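Local coordinates for serine protease inhibitor (Thermoanaerobacter tengcongensis, PDB 2PEF), which probably inhibits serine proteases as a member of the serpin family and is captured here in its inactive latent state, at residues S34-T45 with A325-I333. Residues are numbered along the deposited sequence; the frame is centred on the assembly and turned at random. Where two conformers were deposited one is given.
Sequences SPLSAMLALAMT and AGAVTSVDI
Ser37 and Ala41 meet Thr329 in the middle of a buried contact in the serpin shutter region, where the helix conventionally called B lies behind beta-sheet A. In the latent state the reactive-centre loop enters that sheet; residues 325-331, paired antiparallel with strands 158-169 and 310-318, are consistent with that inserted strand. Helix 35-45 runs along it at 26°, and alternate side chains, Ala327, Thr329 and Val331, point at the helix.

At the helix start, Ser34 is the N-cap: its OG accepts from Ser37 N (3.2 Å) and donates to the Ile364 carbonyl. Small residues suit this end because the chains run close, with Ala327 CB only 3.5 Å from Ser34 CB, a tight carbon pair. One turn on, Ser37 OG stands anti to its backbone N (chi1 176°), which directs it at the strand. In the Thr329 conformer described, one of two modelled, Ser37 OG accepts from Thr329 OG1 at 2.7 Å; since it also donates to Asn162 OD1, this buried hydroxyl is used in both roles in that conformer.

There Thr329 divides its branches: OG1 takes the polar Ser37 side, while Thr329 CG2 lies 3.7 Å from Ala41 CB. A threonine thus serves a polar and an apolar neighbour at once, and alanine lets the helix surface come this near. Farther along, Thr45 and Val331 reach toward each other tip to tip. Valine suits this place because its beta-branching offers two methyls: Val331 CG1 faces Thr45 CG2 at 4.0 Å, whereas Val331 CG2 packs by Thr45 OG1 at 3.5 Å. Thr45 OG1 turns back to its own helix and donates to Ala41 O at 2.7 Å, from the face of the carbonyl plane opposite Thr45 N.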
loop_
_atom_site.group_PDB
_atom_site.type_symbol
_atom_site.label_atom_id
_atom_site.label_comp_id
_atom_site.label_asym_id
_atom_site.label_seq_id
_atom_site.Cartn_x
_atom_site.Cartn_y
_atom_site.Cartn_z
ATOM N N SER A 34 -0.166 -1.437 0.690
ATOM C CA SER A 34 0.568 -0.524 -0.169
ATOM C C SER A 34 0.946 0.708 0.629
ATOM O O SER A 34 0.092 1.564 0.895
ATOM C CB SER A 34 -0.258 -0.112 -1.384
ATOM O OG SER A 34 0.411 0.884 -2.126
ATOM N N PRO A 35 2.223 0.800 1.033
ATOM C CA PRO A 35 2.686 1.982 1.751
ATOM C C PRO A 35 2.497 3.250 0.922
ATOM O O PRO A 35 2.154 4.291 1.477
ATOM C CB PRO A 35 4.169 1.689 1.986
ATOM C CG PRO A 35 4.277 0.206 1.924
ATOM C CD PRO A 35 3.296 -0.202 0.879
ATOM N N LEU A 36 2.698 3.150 -0.392
ATOM C CA LEU A 36 2.503 4.280 -1.299
ATOM C C LEU A 36 1.081 4.831 -1.201
ATOM O O LEU A 36 0.891 6.029 -1.034
ATOM C CB LEU A 36 2.813 3.893 -2.749
ATOM C CG LEU A 36 2.632 4.981 -3.817
ATOM C CD1 LEU A 36 3.518 6.205 -3.551
ATOM C CD2 LEU A 36 2.900 4.402 -5.198
ATOM N N SER A 37 0.096 3.945 -1.303
ATOM C CA SER A 37 -1.306 4.337 -1.207
ATOM C C SER A 37 -1.633 5.010 0.126
ATOM O O SER A 37 -2.312 6.039 0.161
ATOM C CB SER A 37 -2.210 3.125 -1.429
ATOM O OG SER A 37 -3.572 3.475 -1.256
ATOM N N ALA A 38 -1.144 4.427 1.218
ATOM C CA ALA A 38 -1.371 4.974 2.553
ATOM C C ALA A 38 -0.740 6.352 2.699
ATOM O O ALA A 38 -1.394 7.291 3.169
ATOM C CB ALA A 38 -0.847 4.027 3.614
ATOM N N MET A 39 0.524 6.459 2.286
ATOM C CA MET A 39 1.261 7.721 2.282
ATOM C C MET A 39 0.493 8.829 1.561
ATOM O O MET A 39 0.367 9.951 2.058
ATOM C CB MET A 39 2.631 7.520 1.621
ATOM C CG MET A 39 3.422 8.802 1.384
ATOM S SD MET A 39 3.929 9.611 2.913
ATOM C CE MET A 39 5.259 8.541 3.447
ATOM N N LEU A 40 -0.013 8.512 0.373
ATOM C CA LEU A 40 -0.680 9.523 -0.446
ATOM C C LEU A 40 -1.987 10.040 0.154
ATOM O O LEU A 40 -2.239 11.245 0.138
ATOM C CB LEU A 40 -0.878 9.024 -1.876
ATOM C CG LEU A 40 0.433 8.866 -2.655
ATOM C CD1 LEU A 40 0.205 8.071 -3.928
ATOM C CD2 LEU A 40 1.073 10.209 -2.965
ATOM N N ALA A 41 -2.805 9.136 0.689
ATOM C CA ALA A 41 -4.063 9.522 1.317
ATOM C C ALA A 41 -3.791 10.379 2.548
ATOM O O ALA A 41 -4.456 11.390 2.772
ATOM C CB ALA A 41 -4.864 8.291 1.699
ATOM N N LEU A 42 -2.794 9.971 3.331
ATOM C CA LEU A 42 -2.461 10.660 4.570
ATOM C C LEU A 42 -1.749 11.987 4.321
ATOM O O LEU A 42 -1.933 12.940 5.077
ATOM C CB LEU A 42 -1.625 9.756 5.478
ATOM C CG LEU A 42 -2.344 8.531 6.060
ATOM C CD1 LEU A 42 -1.334 7.527 6.603
ATOM C CD2 LEU A 42 -3.352 8.921 7.143
ATOM N N ALA A 43 -0.932 12.044 3.271
ATOM C CA ALA A 43 -0.254 13.292 2.921
ATOM C C ALA A 43 -1.260 14.348 2.462
ATOM O O ALA A 43 -1.154 15.526 2.844
ATOM C CB ALA A 43 0.807 13.047 1.866
ATOM N N MET A 44 -2.242 13.929 1.661
ATOM C CA MET A 44 -3.349 14.812 1.274
ATOM C C MET A 44 -4.046 15.348 2.517
ATOM O O MET A 44 -4.268 16.553 2.644
ATOM C CB MET A 44 -4.374 14.081 0.400
ATOM C CG MET A 44 -3.975 13.918 -1.060
ATOM S SD MET A 44 -5.381 13.528 -2.118
ATOM C CE MET A 44 -5.824 11.883 -1.568
ATOM N N THR A 45 -4.366 14.439 3.435
ATOM C CA THR A 45 -5.072 14.769 4.663
ATOM C C THR A 45 -4.278 15.762 5.515
ATOM O O THR A 45 -4.855 16.676 6.100
ATOM C CB THR A 45 -5.393 13.495 5.486
ATOM O OG1 THR A 45 -6.071 12.543 4.657
ATOM C CG2 THR A 45 -6.273 13.818 6.686
ATOM N N ALA A 325 -1.873 -5.981 -8.792
ATOM C CA ALA A 325 -2.067 -5.615 -7.397
ATOM C C ALA A 325 -2.801 -4.286 -7.324
ATOM O O ALA A 325 -2.608 -3.411 -8.174
ATOM C CB ALA A 325 -0.739 -5.538 -6.675
ATOM N N GLY A 326 -3.663 -4.152 -6.325
ATOM C CA GLY A 326 -4.471 -2.954 -6.166
ATOM C C GLY A 326 -4.581 -2.552 -4.710
ATOM O O GLY A 326 -4.526 -3.397 -3.813
ATOM N N ALA A 327 -4.730 -1.254 -4.481
ATOM C CA ALA A 327 -4.894 -0.732 -3.134
ATOM C C ALA A 327 -5.787 0.492 -3.115
ATOM O O ALA A 327 -5.811 1.285 -4.057
ATOM C CB ALA A 327 -3.548 -0.403 -2.516
ATOM N N VAL A 328 -6.542 0.615 -2.034
ATOM C CA VAL A 328 -7.280 1.827 -1.748
ATOM C C VAL A 328 -7.006 2.193 -0.303
ATOM O O VAL A 328 -6.944 1.321 0.566
ATOM C CB VAL A 328 -8.807 1.649 -1.956
ATOM C CG1 VAL A 328 -9.570 2.893 -1.498
ATOM C CG2 VAL A 328 -9.122 1.348 -3.417
ATOM N N THR A 329 -6.790 3.483 -0.070
ATOM C CA THR A 329 -6.741 4.024 1.283
ATOM C C THR A 329 -7.776 5.140 1.393
ATOM O O THR A 329 -7.781 6.071 0.595
ATOM C CB THR A 329 -5.344 4.564 1.650
ATOM O OG1 THR A 329 -4.346 3.600 1.295
ATOM C CG2 THR A 329 -5.261 4.858 3.149
ATOM N N SER A 330 -8.657 5.024 2.380
ATOM C CA SER A 330 -9.667 6.048 2.609
ATOM C C SER A 330 -9.499 6.690 3.983
ATOM O O SER A 330 -9.045 6.050 4.939
ATOM C CB SER A 330 -11.080 5.481 2.436
ATOM O OG SER A 330 -11.311 4.421 3.342
ATOM N N VAL A 331 -9.855 7.971 4.062
ATOM C CA VAL A 331 -9.824 8.719 5.313
ATOM C C VAL A 331 -11.231 9.242 5.601
ATOM O O VAL A 331 -11.845 9.896 4.752
ATOM C CB VAL A 331 -8.805 9.887 5.243
ATOM C CG1 VAL A 331 -8.851 10.736 6.514
ATOM C CG2 VAL A 331 -7.395 9.358 4.997
ATOM N N ASP A 332 -11.725 8.926 6.801
ATOM C CA ASP A 332 -13.068 9.302 7.292
ATOM C C ASP A 332 -14.243 8.392 6.878
ATOM O O ASP A 332 -15.397 8.686 7.204
ATOM C CB ASP A 332 -13.393 10.789 7.059
ATOM C CG ASP A 332 -13.465 11.586 8.353
ATOM O OD1 ASP A 332 -13.390 12.833 8.285
ATOM O OD2 ASP A 332 -13.608 10.974 9.436
ATOM N N ILE A 333 -13.952 7.307 6.163
ATOM C CA ILE A 333 -14.964 6.287 5.887
ATOM C C ILE A 333 -14.919 5.233 6.996
ATOM O O ILE A 333 -13.907 4.554 7.178
ATOM C CB ILE A 333 -14.789 5.619 4.491
ATOM C CG1 ILE A 333 -15.084 6.620 3.369
ATOM C CG2 ILE A 333 -15.708 4.400 4.356
ATOM C CD1 ILE A 333 -14.742 6.127 1.964
#